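Long-range contacts in acetyl-CoA acetyltransferase (Mycobacterium smegmatis, PDB 4EGV), which probably has acyltransferase activity, as a monomeric thiolase-like protein built on the thiolase fold: residues A[23-28]-A[273-278]; A[141-146]-A[377-382]. One frame throughout, in Å; residues are numbered along the deposited sequence.

Contact 1. Residues A[23-28]-A[273-278]; sequences VGVGQF and AALLMM
The first torsion of Leu-276 turns CG anti to the backbone N (chi1 -175°) and brings it up to Val-23, where CG meets CG2 at 3.9 Å. Val-25 and Leu-275, the next register pair after Gly-24 and Leu-276, point to the face opposite Leu-276. Val-25 CG1 stands anti to its own carbonyl carbon and touches Leu-275 CD2 at 3.8 Å, the two side chains crossing at a slant. Backbone bonds hold this arrangement. The strands run almost exactly antiparallel, at 174°. Leu-276 N gives a bond to Gly-24 O at 2.7 Å. Gly-26 and Ala-274 bond in both directions: Gly-26 N reaches Ala-274 O at 2.9 Å, and Ala-274 N reaches Gly-26 O at 3.0 Å. At the Val-23 end the pattern changes. Leu-276 O takes Val-23 N at 2.8 Å and, more weakly, Gly-24 N at 3.3 Å. Val-23 and Gly-24 thus face one residue, a classic beta bulge, and the psi of Val-23 (-27°) is far from the extended values of its neighbours. Helix 42-56 packs on the face of Ala-274 and Leu-276. Helix 383-397 packs on the face of Val-25 and Ala-273. Strand 136-143 flanks 271-279 on its other edge. The pair therefore lies in the buried core of a layered alpha/beta structure. The antiparallel joining of the fifth strand, 271-279, to the first, 20-29, fits the 3-2-4-5-1 strand order of the N-terminal half of the thiolase fold.

Contact 2. Residues A[141-146]-A[377-382]; sequences GSENTS and GGLGNN
Leu-379 N donates a hydrogen bond to Glu-143 OE2 at 2.7 Å, with an angle of 163° at the hydrogen. The oxygen uses its syn lone pair, on the side of the other carboxylate oxygen. Leu-379 CG lies 3.6 Å from the same OE2, so the carboxylate rests against the root of the leucine side chain as well as its amide. The glutamate chain is extended beyond CG (chi2 -169°), which carries the carboxylate across to the loop. OE1 points along the loop towards Asn-382 N, but at 3.8 Å this is only proximity. The second touching point is Asn-382 on Gly-141. Its CG stands anti to the backbone N (chi1 -160°), which lays the amide over the bare backbone of the glycine. Asn-382 CG comes to 3.6 Å from Gly-141 CA, and ND2 to 3.3 Å from Gly-141 C. This is packing, not bonding. The other end of the amide has a polar partner, as Asn-382 OD1 is hydrogen-bonded to Thr-74 OG1. Further out, Gly-380 O accepts a bond from Tyr-343 OH. Gly-378 and Gly-380 have positive phi, consistent with the turn that brings Leu-379 N to the carboxylate. Glu-143 bonds through its backbone to Gln-271. Ser-142, which points away from the loop, packs on helix 42-56 and bonds to Ser-42 O. The glycine-rich loop probably corresponds to the one carrying the catalytic GHP histidine in thiolases. The end of strand 136-143 is thus held between helix 42-56 and the link from helix 373-376 to helix 383-397.

Contacts 1 and 2 belong to the same sheet, with centres about 17 Å apart. Strand 271-279 lies between their strands, pairing with 20-29 on one edge and with 136-143 on the other. The contacts meet at Ala-273. Ala-273 O lies 3.0 Å from Gly-141 N, a probable hydrogen bond. Ala-273 CB packs 4.0 Å from Asn-382 ND2. Helix 383-397 also joins them: it starts directly after the loop of contact 2 and runs on over one face of contact 1. In thiolases the corresponding glycine-rich loop lines the catalytic pocket, so contact 2 probably lies beside the equivalent site here, but neither contact involves a bound ligand.

Contact 1. Residues A[23-28]-A[273-278]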
ATOM      1  N   VAL A  23     -15.781 -14.386  -6.899  1.00 32.92           N
ATOM      2  CA  VAL A  23     -15.939 -15.576  -7.748  1.00 32.68           C
ATOM      3  C   VAL A  23     -14.915 -15.768  -8.854  1.00 32.33           C
ATOM      4  O   VAL A  23     -14.646 -16.907  -9.234  1.00 31.99           O
ATOM      5  CB  VAL A  23     -17.348 -15.804  -8.283  1.00 32.68           C
ATOM      6  CG1 VAL A  23     -18.289 -15.902  -7.135  1.00 32.46           C
ATOM      7  CG2 VAL A  23     -17.746 -14.731  -9.261  1.00 31.82           C
ATOM      8  N   GLY A  24     -14.325 -14.669  -9.334  1.00 31.23           N
ATOM      9  CA  GLY A  24     -13.356 -14.738 -10.397  1.00 30.21           C
ATOM     10  C   GLY A  24     -12.271 -13.721 -10.206  1.00 29.69           C
ATOM     11  O   GLY A  24     -12.547 -12.575  -9.874  1.00 29.39           O
ATOM     12  N   VAL A  25     -11.029 -14.139 -10.411  1.00 28.89           N
ATOM     13  CA  VAL A  25      -9.892 -13.222 -10.305  1.00 28.13           C
ATOM     14  C   VAL A  25      -9.062 -13.293 -11.596  1.00 27.94           C
ATOM     15  O   VAL A  25      -8.981 -14.336 -12.260  1.00 27.46           O
ATOM     16  CB  VAL A  25      -9.029 -13.470  -8.999  1.00 28.16           C
ATOM     17  CG1 VAL A  25      -9.833 -13.200  -7.770  1.00 26.86           C
ATOM     18  CG2 VAL A  25      -8.446 -14.839  -8.930  1.00 27.01           C
ATOM     19  N   GLY A  26      -8.452 -12.193 -11.983  1.00 27.67           N
ATOM     20  CA  GLY A  26      -7.699 -12.237 -13.208  1.00 27.52           C
ATOM     21  C   GLY A  26      -6.456 -11.448 -13.151  1.00 27.44           C
ATOM     22  O   GLY A  26      -6.467 -10.355 -12.688  1.00 26.83           O
ATOM     23  N   GLN A  27      -5.376 -12.022 -13.647  1.00 28.11           N
ATOM     24  CA  GLN A  27      -4.124 -11.272 -13.805  1.00 28.11           C
ATOM     25  C   GLN A  27      -3.588 -11.323 -15.228  1.00 28.01           C
ATOM     26  O   GLN A  27      -3.822 -12.257 -15.916  1.00 27.74           O
ATOM     27  CB  GLN A  27      -3.095 -11.801 -12.826  1.00 27.69           C
ATOM     28  CG  GLN A  27      -3.299 -11.282 -11.465  1.00 27.27           C
ATOM     29  CD  GLN A  27      -2.388 -11.915 -10.493  1.00 27.51           C
ATOM     30  OE1 GLN A  27      -2.625 -13.046 -10.042  1.00 27.45           O
ATOM     31  NE2 GLN A  27      -1.326 -11.197 -10.130  1.00 27.00           N
ATOM     32  N   PHE A  28      -2.880 -10.306 -15.659  1.00 29.20           N
ATOM     33  CA  PHE A  28      -2.259 -10.314 -16.958  1.00 30.53           C
ATOM     34  C   PHE A  28      -1.010  -9.468 -16.989  1.00 31.77           C
ATOM     35  O   PHE A  28      -1.017  -8.356 -16.460  1.00 31.29           O
ATOM     36  CB  PHE A  28      -3.222  -9.788 -17.997  1.00 30.50           C
ATOM     37  CG  PHE A  28      -2.687  -9.823 -19.392  1.00 31.01           C
ATOM     38  CD1 PHE A  28      -2.608 -11.020 -20.072  1.00 31.61           C
ATOM     39  CD2 PHE A  28      -2.278  -8.649 -20.032  1.00 31.60           C
ATOM     40  CE1 PHE A  28      -2.140 -11.074 -21.381  1.00 32.79           C
ATOM     41  CE2 PHE A  28      -1.803  -8.677 -21.326  1.00 31.21           C
ATOM     42  CZ  PHE A  28      -1.735  -9.883 -22.018  1.00 32.24           C
ATOM     43  N   ALA A 273      -5.165  -6.332 -13.531  1.00 29.92           N
ATOM     44  CA  ALA A 273      -5.806  -7.222 -12.586  1.00 28.50           C
ATOM     45  C   ALA A 273      -7.316  -6.915 -12.510  1.00 27.86           C
ATOM     46  O   ALA A 273      -7.697  -5.781 -12.663  1.00 28.31           O
ATOM     47  CB  ALA A 273      -5.112  -7.117 -11.239  1.00 27.34           C
ATOM     48  N   ALA A 274      -8.162  -7.925 -12.297  1.00 27.48           N
ATOM     49  CA  ALA A 274      -9.598  -7.758 -12.147  1.00 26.97           C
ATOM     50  C   ALA A 274     -10.166  -8.674 -11.079  1.00 27.41           C
ATOM     51  O   ALA A 274      -9.676  -9.773 -10.879  1.00 27.25           O
ATOM     52  CB  ALA A 274     -10.279  -7.986 -13.452  1.00 26.02           C
ATOM     53  N   LEU A 275     -11.192  -8.205 -10.376  1.00 28.13           N
ATOM     54  CA  LEU A 275     -11.935  -9.043  -9.438  1.00 29.33           C
ATOM     55  C   LEU A 275     -13.427  -9.100  -9.738  1.00 29.38           C
ATOM     56  O   LEU A 275     -14.076  -8.105  -9.902  1.00 28.75           O
ATOM     57  CB  LEU A 275     -11.727  -8.577  -7.976  1.00 29.92           C
ATOM     58  CG  LEU A 275     -10.305  -8.238  -7.498  1.00 31.02           C
ATOM     59  CD1 LEU A 275     -10.313  -7.396  -6.236  1.00 31.09           C
ATOM     60  CD2 LEU A 275      -9.462  -9.487  -7.333  1.00 30.99           C
ATOM     61  N   LEU A 276     -13.970 -10.290  -9.783  1.00 30.71           N
ATOM     62  CA  LEU A 276     -15.373 -10.461  -9.983  1.00 31.67           C
ATOM     63  C   LEU A 276     -16.051 -10.899  -8.699  1.00 32.77           C
ATOM     64  O   LEU A 276     -15.694 -11.880  -8.116  1.00 32.28           O
ATOM     65  CB  LEU A 276     -15.587 -11.468 -11.098  1.00 31.41           C
ATOM     66  CG  LEU A 276     -16.980 -11.797 -11.649  1.00 31.55           C
ATOM     67  CD1 LEU A 276     -17.792 -10.571 -12.202  1.00 26.38           C
ATOM     68  CD2 LEU A 276     -16.793 -12.910 -12.660  1.00 29.64           C
HETATM   69  N   MSE A 277     -17.055 -10.148  -8.284  1.00 35.20           N
HETATM   70  CA  MSE A 277     -17.693 -10.301  -6.998  1.00 38.15           C
HETATM   71  C   MSE A 277     -19.191 -10.297  -7.163  1.00 38.58           C
HETATM   72  O   MSE A 277     -19.725  -9.631  -8.038  1.00 38.29           O
HETATM   73  CB  MSE A 277     -17.302  -9.128  -6.152  1.00 39.30           C
HETATM   74  CG  MSE A 277     -17.555  -9.293  -4.662  1.00 46.41           C
HETATM   75 SE   MSE A 277     -16.981  -7.674  -3.638  1.00 58.91          SE
HETATM   76  CE  MSE A 277     -15.451  -7.190  -4.740  1.00 58.73           C
HETATM   77  N   MSE A 278     -19.872 -11.025  -6.296  1.00 39.65           N
HETATM   78  CA  MSE A 278     -21.297 -11.311  -6.458  1.00 40.46           C
HETATM   79  C   MSE A 278     -21.950 -11.630  -5.124  1.00 40.30           C
HETATM   80  O   MSE A 278     -21.284 -11.988  -4.174  1.00 39.64           O
HETATM   81  CB  MSE A 278     -21.465 -12.571  -7.308  1.00 40.59           C
HETATM   82  CG  MSE A 278     -21.752 -12.419  -8.745  1.00 43.93           C
HETATM   83 SE   MSE A 278     -21.680 -14.186  -9.645  1.00 46.46          SE
HETATM   84  CE  MSE A 278     -21.234 -15.193  -8.082  1.00 50.53           C
TER

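Contact 2. Residues A[141-146]-A[377-382]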
ATOM      1  N   GLY A 141      -8.014  -2.778 -12.775  1.00 28.12           N
ATOM      2  CA  GLY A 141      -7.050  -1.701 -12.828  1.00 30.03           C
ATOM      3  C   GLY A 141      -5.914  -2.135 -13.706  1.00 31.72           C
ATOM      4  O   GLY A 141      -5.845  -3.287 -14.015  1.00 31.77           O
ATOM      5  N   SER A 142      -5.017  -1.234 -14.091  1.00 34.18           N
ATOM      6  CA  SER A 142      -3.907  -1.553 -15.007  1.00 36.90           C
ATOM      7  C   SER A 142      -2.872  -0.451 -15.066  1.00 39.55           C
ATOM      8  O   SER A 142      -3.106   0.662 -14.618  1.00 39.77           O
ATOM      9  CB  SER A 142      -4.388  -1.869 -16.441  1.00 36.33           C
ATOM     10  OG  SER A 142      -5.189  -0.836 -16.976  1.00 35.30           O
ATOM     11  N   GLU A 143      -1.701  -0.767 -15.606  1.00 43.13           N
ATOM     12  CA  GLU A 143      -0.695   0.239 -15.870  1.00 46.07           C
ATOM     13  C   GLU A 143       0.137  -0.101 -17.065  1.00 47.65           C
ATOM     14  O   GLU A 143       0.274  -1.253 -17.425  1.00 47.21           O
ATOM     15  CB  GLU A 143       0.178   0.517 -14.672  1.00 46.24           C
ATOM     16  CG  GLU A 143       0.370  -0.615 -13.703  1.00 50.71           C
ATOM     17  CD  GLU A 143       1.057  -0.144 -12.396  1.00 56.35           C
ATOM     18  OE1 GLU A 143       0.417  -0.204 -11.275  1.00 56.49           O
ATOM     19  OE2 GLU A 143       2.238   0.305 -12.527  1.00 57.16           O
ATOM     20  N   ASN A 144       0.687   0.962 -17.648  1.00 50.57           N
ATOM     21  CA  ASN A 144       1.438   1.027 -18.901  1.00 52.72           C
ATOM     22  C   ASN A 144       2.954   1.298 -18.713  1.00 54.25           C
ATOM     23  O   ASN A 144       3.382   1.810 -17.666  1.00 53.84           O
ATOM     24  CB  ASN A 144       0.870   2.213 -19.673  1.00 53.15           C
ATOM     25  CG  ASN A 144       0.186   1.811 -20.895  1.00 53.80           C
ATOM     26  OD1 ASN A 144       0.498   0.775 -21.465  1.00 54.88           O
ATOM     27  ND2 ASN A 144      -0.739   2.636 -21.350  1.00 53.85           N
ATOM     28  N   THR A 145       3.775   0.988 -19.726  1.00 56.18           N
ATOM     29  CA  THR A 145       5.153   1.560 -19.773  1.00 57.99           C
ATOM     30  C   THR A 145       5.077   3.070 -20.083  1.00 58.87           C
ATOM     31  O   THR A 145       5.951   3.826 -19.680  1.00 58.89           O
ATOM     32  CB  THR A 145       6.143   0.858 -20.780  1.00 57.96           C
ATOM     33  OG1 THR A 145       5.520   0.744 -22.058  1.00 58.14           O
ATOM     34  CG2 THR A 145       6.577  -0.543 -20.298  1.00 58.18           C
ATOM     35  N   SER A 146       3.991   3.498 -20.745  1.00 59.89           N
ATOM     36  CA  SER A 146       3.781   4.918 -21.172  1.00 59.86           C
ATOM     37  C   SER A 146       2.551   5.595 -20.525  1.00 59.27           C
ATOM     38  O   SER A 146       2.576   5.977 -19.351  1.00 58.12           O
ATOM     39  CB  SER A 146       3.706   4.997 -22.710  1.00 59.74           C
ATOM     40  OG  SER A 146       4.867   4.393 -23.269  1.00 58.71           O
ATOM     41  N   GLY A 377       7.048  -5.271  -9.797  1.00 40.33           N
ATOM     42  CA  GLY A 377       6.873  -4.322 -10.877  1.00 41.30           C
ATOM     43  C   GLY A 377       5.631  -3.496 -10.690  1.00 42.43           C
ATOM     44  O   GLY A 377       4.609  -3.990 -10.190  1.00 42.41           O
ATOM     45  N   GLY A 378       5.712  -2.233 -11.082  1.00 43.19           N
ATOM     46  CA  GLY A 378       4.553  -1.359 -11.021  1.00 44.00           C
ATOM     47  C   GLY A 378       4.818  -0.090 -10.257  1.00 44.57           C
ATOM     48  O   GLY A 378       5.762  -0.021  -9.510  1.00 44.51           O
ATOM     49  N   LEU A 379       3.966   0.905 -10.475  1.00 45.22           N
ATOM     50  CA  LEU A 379       4.069   2.227  -9.878  1.00 46.01           C
ATOM     51  C   LEU A 379       3.574   2.279  -8.463  1.00 45.18           C
ATOM     52  O   LEU A 379       3.958   3.160  -7.718  1.00 45.14           O
ATOM     53  CB  LEU A 379       3.281   3.255 -10.686  1.00 46.81           C
ATOM     54  CG  LEU A 379       3.813   3.489 -12.113  1.00 49.38           C
ATOM     55  CD1 LEU A 379       2.867   4.440 -12.920  1.00 51.37           C
ATOM     56  CD2 LEU A 379       5.328   3.828 -12.205  1.00 48.88           C
ATOM     57  N   GLY A 380       2.705   1.355  -8.102  1.00 44.19           N
ATOM     58  CA  GLY A 380       2.179   1.332  -6.767  1.00 43.12           C
ATOM     59  C   GLY A 380       0.684   1.455  -6.603  1.00 41.96           C
ATOM     60  O   GLY A 380       0.146   1.038  -5.580  1.00 42.02           O
ATOM     61  N   ASN A 381       0.011   1.990  -7.604  1.00 40.76           N
ATOM     62  CA  ASN A 381      -1.400   2.240  -7.474  1.00 39.77           C
ATOM     63  C   ASN A 381      -2.358   1.028  -7.506  1.00 38.30           C
ATOM     64  O   ASN A 381      -3.287   0.926  -6.695  1.00 37.43           O
ATOM     65  CB  ASN A 381      -1.847   3.314  -8.445  1.00 40.33           C
ATOM     66  CG  ASN A 381      -2.883   4.195  -7.832  1.00 41.95           C
ATOM     67  OD1 ASN A 381      -4.090   4.000  -8.043  1.00 42.55           O
ATOM     68  ND2 ASN A 381      -2.431   5.137  -6.999  1.00 42.25           N
ATOM     69  N   ASN A 382      -2.128   0.125  -8.447  1.00 36.88           N
ATOM     70  CA  ASN A 382      -2.966  -1.046  -8.614  1.00 35.41           C
ATOM     71  C   ASN A 382      -2.348  -2.348  -8.067  1.00 34.66           C
ATOM     72  O   ASN A 382      -2.842  -3.429  -8.298  1.00 34.07           O
ATOM     73  CB  ASN A 382      -3.370  -1.192 -10.091  1.00 35.14           C
ATOM     74  CG  ASN A 382      -4.576  -2.039 -10.254  1.00 33.97           C
ATOM     75  OD1 ASN A 382      -5.623  -1.724  -9.706  1.00 31.35           O
ATOM     76  ND2 ASN A 382      -4.439  -3.149 -10.951  1.00 31.45           N
TER